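Local coordinates for galactitol 1-phosphate 5-dehydrogenase (Escherichia coli, PDB 4UEK), which oxidises galactitol 1-phosphate to D-tagatose 6-phosphate, using NAD(+) as hydride acceptor and zinc as cofactor, at residues A[145-150]-A[300-305]; A[230-235]-A[255-260]. All blocks are in the same frame, centred on the assembly; numbering follows the deposited sequence.

How the interactions relate
Both contacts are buried, but they join different levels of the fold. Interaction 1 packs two helices that connect the two parts of the subunit, and it is made by methyl groups meeting over a small area. Interaction 2 sits inside the six-stranded parallel sheet of the Rossmann domain; there a ladder of backbone hydrogen bonds does the joining, and mostly apolar side chains pack on both faces, with the polar E235 and Q255 at the two ends. Helix 143-155 serves both: its 145-150 turns face helix 297-307, and A152 and F153, further along, cover L232 and L234 of interaction 2. The centres lie about 17 Å apart, interaction 2 nested in the chain loop that interaction 1 closes.

Interaction 1: A[145-150]-A[300-305]; sequences PITVGL and ETASRL
T147 OG1 is held twice, by the side-chain amide of N289 and by the backbone carbonyl oxygen of E144, a residue that by analogy with relatives is probably a ligand of the catalytic zinc. With chi1 at 62° the hydroxyl lies between the backbone N and the carbonyl carbon, and the methyl is turned to the other helix, T147 CG2 standing 4.0 Å from A302 CB. That alanine methyl is the centre of the contact. I146 also presses on it, its CG2 branch coming within 3.6 Å of A302 CB, and L150 approaches from one turn further along.

L150 reaches past the alanine with its CD1 branch, which lies 3.7 Å from A302 N and 3.8 Å from T301 CG2. T301 meets it with its methyl because its hydroxyl is turned back to Q297 O in its own helix. The second leucine branch packs more loosely, L150 CD2 to L305 CD1 being 4.4 Å. The segment axes approach to 9.1 Å and cross steeply, at 117° between their N-to-C directions, with the A302 methyl in the interface.

Helix 143-155 runs from the mixed sheet of the zinc-bearing part toward the Rossmann sheet, and helix 297-307 leads back again. Helix 171-182 lies against both, L175 touching P145 and I146, C179 touching L150 and L305, while F129 of strand 128-130 packs on E300 and S303.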
loop_
_atom_site.group_PDB
_atom_site.type_symbol
_atom_site.label_atom_id
_atom_site.label_comp_id
_atom_site.label_asym_id
_atom_site.label_seq_id
_atom_site.Cartn_x
_atom_site.Cartn_y
_atom_site.Cartn_z
ATOM N N PRO A 145 -20.131 -3.677 -12.931
ATOM C CA PRO A 145 -19.564 -2.541 -12.179
ATOM C C PRO A 145 -19.797 -2.571 -10.665
ATOM O O PRO A 145 -18.955 -2.025 -9.935
ATOM C CB PRO A 145 -20.252 -1.315 -12.812
ATOM C CG PRO A 145 -21.291 -1.834 -13.698
ATOM C CD PRO A 145 -20.903 -3.205 -14.095
ATOM N N ILE A 146 -20.889 -3.192 -10.208
ATOM C CA ILE A 146 -21.103 -3.458 -8.771
ATOM C C ILE A 146 -19.954 -4.257 -8.171
ATOM O O ILE A 146 -19.409 -3.887 -7.130
ATOM C CB ILE A 146 -22.419 -4.257 -8.505
ATOM C CG1 ILE A 146 -23.656 -3.473 -8.959
ATOM C CG2 ILE A 146 -22.564 -4.584 -7.032
ATOM C CD1 ILE A 146 -23.708 -2.197 -8.324
ATOM N N THR A 147 -19.584 -5.357 -8.837
ATOM C CA THR A 147 -18.571 -6.263 -8.295
ATOM C C THR A 147 -17.203 -5.609 -8.224
ATOM O O THR A 147 -16.325 -6.104 -7.513
ATOM C CB THR A 147 -18.395 -7.589 -9.108
ATOM O OG1 THR A 147 -17.963 -7.301 -10.439
ATOM C CG2 THR A 147 -19.642 -8.448 -9.122
ATOM N N VAL A 148 -17.003 -4.518 -8.956
ATOM C CA VAL A 148 -15.716 -3.830 -8.894
ATOM C C VAL A 148 -15.511 -3.259 -7.493
ATOM O O VAL A 148 -14.488 -3.512 -6.849
ATOM C CB VAL A 148 -15.603 -2.724 -9.952
ATOM C CG1 VAL A 148 -14.377 -1.870 -9.684
ATOM C CG2 VAL A 148 -15.508 -3.357 -11.346
ATOM N N GLY A 149 -16.503 -2.517 -7.013
ATOM C CA GLY A 149 -16.505 -2.034 -5.648
ATOM C C GLY A 149 -16.461 -3.134 -4.600
ATOM O O GLY A 149 -15.726 -3.016 -3.611
ATOM N N LEU A 150 -17.243 -4.196 -4.798
ATOM C CA LEU A 150 -17.297 -5.301 -3.844
ATOM C C LEU A 150 -15.961 -6.049 -3.741
ATOM O O LEU A 150 -15.598 -6.539 -2.670
ATOM C CB LEU A 150 -18.398 -6.295 -4.223
ATOM C CG LEU A 150 -19.831 -5.746 -4.265
ATOM C CD1 LEU A 150 -20.841 -6.861 -4.641
ATOM C CD2 LEU A 150 -20.199 -5.081 -2.936
ATOM N N GLU A 300 -22.233 -13.114 -6.656
ATOM C CA GLU A 300 -23.402 -13.558 -5.896
ATOM C C GLU A 300 -23.954 -12.405 -5.063
ATOM O O GLU A 300 -25.160 -12.180 -5.006
ATOM C CB GLU A 300 -23.043 -14.736 -4.990
ATOM C CG GLU A 300 -23.952 -15.915 -5.152
ATOM C CD GLU A 300 -23.817 -16.546 -6.517
ATOM O OE1 GLU A 300 -22.695 -16.969 -6.859
ATOM O OE2 GLU A 300 -24.825 -16.607 -7.251
ATOM N N THR A 301 -23.056 -11.675 -4.418
ATOM C CA THR A 301 -23.448 -10.556 -3.573
ATOM C C THR A 301 -24.108 -9.430 -4.378
ATOM O O THR A 301 -25.093 -8.827 -3.940
ATOM C CB THR A 301 -22.233 -10.012 -2.814
ATOM O OG1 THR A 301 -21.661 -11.071 -2.037
ATOM C CG2 THR A 301 -22.634 -8.864 -1.886
ATOM N N ALA A 302 -23.559 -9.137 -5.548
ATOM C CA ALA A 302 -24.145 -8.128 -6.428
ATOM C C ALA A 302 -25.583 -8.479 -6.768
ATOM O O ALA A 302 -26.482 -7.651 -6.647
ATOM C CB ALA A 302 -23.324 -7.990 -7.710
ATOM N N SER A 303 -25.782 -9.724 -7.182
ATOM C CA SER A 303 -27.098 -10.216 -7.569
ATOM C C SER A 303 -28.073 -10.112 -6.405
ATOM O O SER A 303 -29.217 -9.682 -6.574
ATOM C CB SER A 303 -27.010 -11.664 -8.048
ATOM O OG SER A 303 -28.283 -12.150 -8.440
ATOM N N ARG A 304 -27.605 -10.492 -5.224
ATOM C CA ARG A 304 -28.466 -10.506 -4.046
ATOM C C ARG A 304 -28.877 -9.089 -3.639
ATOM O O ARG A 304 -30.050 -8.842 -3.340
ATOM C CB ARG A 304 -27.777 -11.213 -2.878
ATOM C CG ARG A 304 -28.757 -11.630 -1.780
ATOM C CD ARG A 304 -28.065 -12.037 -0.477
ATOM N NE ARG A 304 -27.636 -10.870 0.286
ATOM C CZ ARG A 304 -26.368 -10.547 0.499
ATOM N NH1 ARG A 304 -25.396 -11.317 0.027
ATOM N NH2 ARG A 304 -26.073 -9.461 1.196
ATOM N N LEU A 305 -27.915 -8.165 -3.629
ATOM C CA LEU A 305 -28.185 -6.786 -3.215
ATOM C C LEU A 305 -29.217 -6.145 -4.134
ATOM O O LEU A 305 -30.066 -5.375 -3.685
ATOM C CB LEU A 305 -26.904 -5.952 -3.200
ATOM C CG LEU A 305 -25.855 -6.275 -2.127
ATOM C CD1 LEU A 305 -24.561 -5.473 -2.353
ATOM C CD2 LEU A 305 -26.422 -6.017 -0.748
#

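Interaction 2: A[230-235]-A[255-260]; sequences NQLILE and QLALVG
I233 and L256 share one face of the sheet, where their side chains cross obliquely. L256 has CG anti to its backbone N (chi1 -176°), which swings the CD1 branch over the neighbouring strand until it rests 3.6 Å from I233 CB and almost as close to the CG2 methyl. E235 follows on the same face, with L258 CD2 lying 3.9 Å from E235 CB.

On the other face the leucines do the reaching. L232 CD1 comes to 3.8 Å from Q255 CB. L234 CD1 lies 3.9 Å from A257 CB, and L232 CD1 is a looser neighbour of the same methyl at 4.4 Å.

These are neighbouring strands of a Rossmann fold, parallel and only 19° apart in direction, joined through helix 240-249 as a beta-alpha-beta crossover. That helix packs on L256 and E235, while I233 meets A250 just beyond it; on the other face A152 and F153 of helix 143-155 cover L232 and L234. L258 also packs on L277 of the second subunit. The backbone ladder between the strands is regular: I233 N meets Q255 O at 2.8 Å and 174°, and E235 N donates to A257 O.

Past the strand ends E235 O accepts from two amides, V259 N and G260 N, the second lying in the carbonyl plane. With CG anti to the backbone N and a bend at chi2, the E235 carboxylate comes to T242 OG1 and G238 N, and a water lies between E235 OE1 and G260 O. At the opposite end a second water donates to both Q231 O and Q255 OE1, each at 2.6 Å, while Q255 NE2 is bonded to A156 O and its OE1 also to K162.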
loop_
_atom_site.group_PDB
_atom_site.type_symbol
_atom_site.label_atom_id
_atom_site.label_comp_id
_atom_site.label_asym_id
_atom_site.label_seq_id
_atom_site.Cartn_x
_atom_site.Cartn_y
_atom_site.Cartn_z
ATOM N N ASN A 230 -10.288 3.562 11.766
ATOM C CA ASN A 230 -10.937 2.456 11.055
ATOM C C ASN A 230 -11.481 2.908 9.702
ATOM O O ASN A 230 -12.579 2.540 9.297
ATOM C CB ASN A 230 -12.037 1.832 11.927
ATOM C CG ASN A 230 -11.480 1.224 13.228
ATOM O OD1 ASN A 230 -10.710 0.271 13.185
ATOM N ND2 ASN A 230 -11.874 1.775 14.379
ATOM N N GLN A 231 -10.685 3.703 9.002
ATOM C CA GLN A 231 -11.070 4.189 7.693
ATOM C C GLN A 231 -10.764 3.198 6.601
ATOM O O GLN A 231 -9.757 2.491 6.649
ATOM C CB GLN A 231 -10.367 5.504 7.368
ATOM C CG GLN A 231 -10.844 6.692 8.182
ATOM C CD GLN A 231 -10.210 7.974 7.712
ATOM O OE1 GLN A 231 -9.243 7.963 6.934
ATOM N NE2 GLN A 231 -10.758 9.090 8.151
ATOM N N LEU A 232 -11.666 3.166 5.622
ATOM C CA LEU A 232 -11.474 2.467 4.366
ATOM C C LEU A 232 -11.745 3.446 3.231
ATOM O O LEU A 232 -12.881 3.840 3.008
ATOM C CB LEU A 232 -12.397 1.243 4.260
ATOM C CG LEU A 232 -12.343 0.498 2.914
ATOM C CD1 LEU A 232 -10.904 0.260 2.461
ATOM C CD2 LEU A 232 -13.120 -0.802 2.991
ATOM N N ILE A 233 -10.697 3.802 2.500
ATOM C CA ILE A 233 -10.798 4.750 1.421
ATOM C C ILE A 233 -10.668 4.061 0.055
ATOM O O ILE A 233 -9.700 3.340 -0.203
ATOM C CB ILE A 233 -9.729 5.826 1.566
ATOM C CG1 ILE A 233 -9.715 6.341 3.014
ATOM C CG2 ILE A 233 -9.959 6.956 0.549
ATOM C CD1 ILE A 233 -8.566 7.269 3.320
ATOM N N LEU A 234 -11.653 4.269 -0.805
ATOM C CA LEU A 234 -11.599 3.751 -2.171
ATOM C C LEU A 234 -11.311 4.878 -3.123
ATOM O O LEU A 234 -12.070 5.823 -3.204
ATOM C CB LEU A 234 -12.901 3.061 -2.581
ATOM C CG LEU A 234 -13.005 1.575 -2.249
ATOM C CD1 LEU A 234 -12.849 1.361 -0.737
ATOM C CD2 LEU A 234 -14.312 0.969 -2.795
ATOM N N GLU A 235 -10.196 4.786 -3.831
ATOM C CA GLU A 235 -9.864 5.769 -4.856
ATOM C C GLU A 235 -10.396 5.239 -6.181
ATOM O O GLU A 235 -9.809 4.321 -6.761
ATOM C CB GLU A 235 -8.348 5.998 -4.926
ATOM C CG GLU A 235 -7.924 7.268 -5.667
ATOM C CD GLU A 235 -8.503 7.387 -7.071
ATOM O OE1 GLU A 235 -8.187 6.541 -7.946
ATOM O OE2 GLU A 235 -9.312 8.315 -7.280
ATOM N N GLN A 255 -7.002 1.965 5.726
ATOM C CA GLN A 255 -6.852 1.197 4.502
ATOM C C GLN A 255 -7.201 2.047 3.293
ATOM O O GLN A 255 -8.241 2.703 3.263
ATOM C CB GLN A 255 -7.735 -0.039 4.502
ATOM C CG GLN A 255 -7.461 -1.010 5.617
ATOM C CD GLN A 255 -8.619 -1.960 5.789
ATOM O OE1 GLN A 255 -9.705 -1.561 6.218
ATOM N NE2 GLN A 255 -8.404 -3.229 5.435
ATOM N N LEU A 256 -6.333 2.007 2.293
ATOM C CA LEU A 256 -6.520 2.756 1.065
ATOM C C LEU A 256 -6.587 1.784 -0.121
ATOM O O LEU A 256 -5.577 1.195 -0.489
ATOM C CB LEU A 256 -5.386 3.759 0.897
ATOM C CG LEU A 256 -5.379 4.739 -0.268
ATOM C CD1 LEU A 256 -6.763 5.296 -0.460
ATOM C CD2 LEU A 256 -4.383 5.861 0.011
ATOM N N ALA A 257 -7.783 1.596 -0.678
ATOM C CA ALA A 257 -7.993 0.675 -1.791
ATOM C C ALA A 257 -7.954 1.422 -3.119
ATOM O O ALA A 257 -8.658 2.411 -3.301
ATOM C CB ALA A 257 -9.310 -0.064 -1.629
ATOM N N LEU A 258 -7.086 0.981 -4.024
ATOM C CA LEU A 258 -6.873 1.682 -5.280
ATOM C C LEU A 258 -7.602 0.914 -6.372
ATOM O O LEU A 258 -7.233 -0.212 -6.699
ATOM C CB LEU A 258 -5.383 1.810 -5.614
ATOM C CG LEU A 258 -4.503 2.541 -4.587
ATOM C CD1 LEU A 258 -3.050 2.550 -5.030
ATOM C CD2 LEU A 258 -5.007 3.960 -4.399
ATOM N N VAL A 259 -8.655 1.504 -6.924
ATOM C CA VAL A 259 -9.387 0.796 -7.968
ATOM C C VAL A 259 -9.285 1.556 -9.292
ATOM O O VAL A 259 -9.376 0.961 -10.358
ATOM C CB VAL A 259 -10.870 0.550 -7.571
ATOM C CG1 VAL A 259 -10.968 0.199 -6.091
ATOM C CG2 VAL A 259 -11.728 1.747 -7.878
ATOM N N GLY A 260 -9.048 2.857 -9.227
ATOM C CA GLY A 260 -8.920 3.649 -10.437
ATOM C C GLY A 260 -7.558 3.528 -11.088
ATOM O O GLY A 260 -6.526 3.761 -10.457
HETATM O O HOH W 1 -9.929 0.267 8.031
HETATM O O HOH W 2 -6.687 4.470 -7.848
#